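Local coordinates for protein 2-Cys peroxiredoxin (Plasmodium yoelii, PDB 2H01) that probably reduces hydrogen peroxide and organic hydroperoxides to water and alcohols as a thiol-specific, thioredoxin-dependent peroxidase, at residues 36-41 with 69-74. Numbering follows the deposited sequence.
Sequences LYFYPL and LGCSVD
Leu36 lays CD1 against CB of Leu69 (3.9 Å) where strands 33-38 and 66-72 run parallel in the central sheet of the peroxiredoxin's thioredoxin fold, joined by a crossover that includes helices 49-56 and 58-63. Tyr37 N donates to Leu69 O (2.9 Å) and Tyr37 O accepts Cys71 N, so the two polar backbone atoms of one residue grip the strand on both sides of Gly70. With chi1 at 69°, CG of Tyr37 sits between the backbone N and the carbonyl carbon, and the ring swings across to the neighbouring strand. One ring face lies on Gly70, whose CA is 3.4 Å from the ring centroid in a CH-pi contact; Ile51 and Leu54 of helix 49-56 also touch this side chain. On the other face of the sheet, Phe38 meets Cys71: CE2 comes within 3.5 Å of SG, an oblique sulfur-aromatic approach with the sulfur 53° off the ring normal. The last direct backbone bond between the two segments runs from Tyr39 N to Cys71 O (3.0 Å). Tyr39 repeats the fold-over of Tyr37, chi1 59°, and covers Ser72, whose CB stands over the ring 3.5 Å from its centroid; the phenol OH itself bonds to Asp42 OD1, and the side chain is about 11 Å from that of Cys47, the predicted peroxidatic cysteine. Further along, at Pro40 and Val73, a water takes over, giving a hydrogen to Pro40 O and accepting one from Val73 N, and thus spans the widening gap between the chains. Leu41 CD2 touches Val73 CG2, while its backbone passes close to the Asp74 carboxylate. Asp74 OD2 also accepts from Asp42 N, and its anti lone pair receives Ser72 OG at 2.8 Å.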
loop_
_atom_site.group_PDB
_atom_site.type_symbol
_atom_site.label_atom_id
_atom_site.label_comp_id
_atom_site.label_asym_id
_atom_site.label_seq_id
_atom_site.Cartn_x
_atom_site.Cartn_y
_atom_site.Cartn_z
ATOM N N LEU A 36 0.240 -0.134 2.187
ATOM C CA LEU A 36 -0.524 -1.091 1.397
ATOM C C LEU A 36 -1.507 -0.299 0.548
ATOM O O LEU A 36 -2.270 0.516 1.079
ATOM C CB LEU A 36 -1.308 -2.041 2.312
ATOM C CG LEU A 36 -2.284 -2.983 1.575
ATOM C CD1 LEU A 36 -1.496 -4.009 0.768
ATOM C CD2 LEU A 36 -3.208 -3.688 2.566
ATOM N N TYR A 37 -1.498 -0.528 -0.765
ATOM C CA TYR A 37 -2.417 0.181 -1.645
ATOM C C TYR A 37 -3.162 -0.777 -2.561
ATOM O O TYR A 37 -2.647 -1.836 -2.916
ATOM C CB TYR A 37 -1.678 1.248 -2.478
ATOM C CG TYR A 37 -0.729 0.718 -3.541
ATOM C CD1 TYR A 37 0.605 0.450 -3.247
ATOM C CD2 TYR A 37 -1.168 0.508 -4.846
ATOM C CE1 TYR A 37 1.493 -0.006 -4.227
ATOM C CE2 TYR A 37 -0.298 0.041 -5.837
ATOM C CZ TYR A 37 1.031 -0.209 -5.519
ATOM O OH TYR A 37 1.887 -0.644 -6.499
ATOM N N PHE A 38 -4.381 -0.402 -2.934
ATOM C CA PHE A 38 -5.214 -1.234 -3.798
ATOM C C PHE A 38 -5.566 -0.603 -5.139
ATOM O O PHE A 38 -5.770 0.602 -5.247
ATOM C CB PHE A 38 -6.549 -1.580 -3.115
ATOM C CG PHE A 38 -6.423 -2.474 -1.920
ATOM C CD1 PHE A 38 -6.135 -1.948 -0.666
ATOM C CD2 PHE A 38 -6.597 -3.850 -2.046
ATOM C CE1 PHE A 38 -6.021 -2.782 0.460
ATOM C CE2 PHE A 38 -6.484 -4.697 -0.932
ATOM C CZ PHE A 38 -6.195 -4.156 0.325
ATOM N N TYR A 39 -5.631 -1.428 -6.170
ATOM C CA TYR A 39 -6.054 -0.955 -7.479
ATOM C C TYR A 39 -6.962 -2.069 -8.015
ATOM O O TYR A 39 -6.836 -3.223 -7.621
ATOM C CB TYR A 39 -4.862 -0.669 -8.401
ATOM C CG TYR A 39 -3.942 -1.832 -8.676
ATOM C CD1 TYR A 39 -2.956 -2.199 -7.760
ATOM C CD2 TYR A 39 -4.052 -2.567 -9.866
ATOM C CE1 TYR A 39 -2.103 -3.261 -8.017
ATOM C CE2 TYR A 39 -3.207 -3.635 -10.133
ATOM C CZ TYR A 39 -2.235 -3.974 -9.205
ATOM O OH TYR A 39 -1.396 -5.024 -9.459
ATOM N N PRO A 40 -7.911 -1.723 -8.893
ATOM C CA PRO A 40 -8.851 -2.683 -9.477
ATOM C C PRO A 40 -8.246 -3.891 -10.193
ATOM O O PRO A 40 -8.383 -5.033 -9.753
ATOM C CB PRO A 40 -9.674 -1.825 -10.444
ATOM C CG PRO A 40 -9.603 -0.449 -9.855
ATOM C CD PRO A 40 -8.164 -0.362 -9.404
ATOM N N LEU A 41 -7.573 -3.622 -11.305
ATOM C CA LEU A 41 -7.034 -4.693 -12.126
ATOM C C LEU A 41 -5.758 -4.402 -12.876
ATOM O O LEU A 41 -5.354 -3.256 -13.064
ATOM C CB LEU A 41 -8.075 -5.095 -13.170
ATOM C CG LEU A 41 -9.451 -5.558 -12.707
ATOM C CD1 LEU A 41 -10.402 -5.555 -13.896
ATOM C CD2 LEU A 41 -9.342 -6.943 -12.081
ATOM N N LEU A 69 3.504 -2.169 -0.774
ATOM C CA LEU A 69 2.794 -3.381 -1.177
ATOM C C LEU A 69 1.590 -2.996 -2.035
ATOM O O LEU A 69 0.671 -2.327 -1.569
ATOM C CB LEU A 69 2.338 -4.185 0.055
ATOM C CG LEU A 69 3.455 -4.760 0.949
ATOM C CD1 LEU A 69 2.850 -5.528 2.106
ATOM C CD2 LEU A 69 4.363 -5.682 0.137
ATOM N N GLY A 70 1.625 -3.401 -3.302
ATOM C CA GLY A 70 0.535 -3.126 -4.225
ATOM C C GLY A 70 -0.380 -4.335 -4.327
ATOM O O GLY A 70 0.077 -5.447 -4.563
ATOM N N CYS A 71 -1.678 -4.126 -4.170
ATOM C CA CYS A 71 -2.605 -5.242 -4.208
ATOM C C CYS A 71 -3.796 -5.090 -5.161
ATOM O O CYS A 71 -4.440 -4.040 -5.205
ATOM C CB CYS A 71 -3.113 -5.487 -2.785
ATOM S SG CYS A 71 -4.305 -6.829 -2.566
ATOM N N SER A 72 -4.058 -6.145 -5.936
ATOM C CA SER A 72 -5.209 -6.210 -6.845
ATOM C C SER A 72 -5.663 -7.666 -6.783
ATOM O O SER A 72 -4.886 -8.552 -6.418
ATOM C CB SER A 72 -4.851 -5.849 -8.291
ATOM O OG SER A 72 -4.435 -6.987 -9.026
ATOM N N VAL A 73 -6.913 -7.920 -7.133
ATOM C CA VAL A 73 -7.425 -9.277 -7.068
ATOM C C VAL A 73 -6.845 -10.245 -8.114
ATOM O O VAL A 73 -7.193 -11.426 -8.119
ATOM C CB VAL A 73 -8.973 -9.270 -7.154
ATOM C CG1 VAL A 73 -9.544 -8.368 -6.050
ATOM C CG2 VAL A 73 -9.417 -8.793 -8.514
ATOM N N ASP A 74 -5.999 -9.736 -9.007
ATOM C CA ASP A 74 -5.279 -10.543 -9.994
ATOM C C ASP A 74 -4.343 -11.597 -9.383
ATOM O O ASP A 74 -3.911 -11.470 -8.249
ATOM C CB ASP A 74 -4.481 -9.638 -10.946
ATOM C CG ASP A 74 -5.360 -8.735 -11.804
ATOM O OD1 ASP A 74 -5.923 -9.198 -12.793
ATOM O OD2 ASP A 74 -5.528 -7.530 -11.583
HETATM O O HOH W 1 -8.468 -5.545 -7.112
#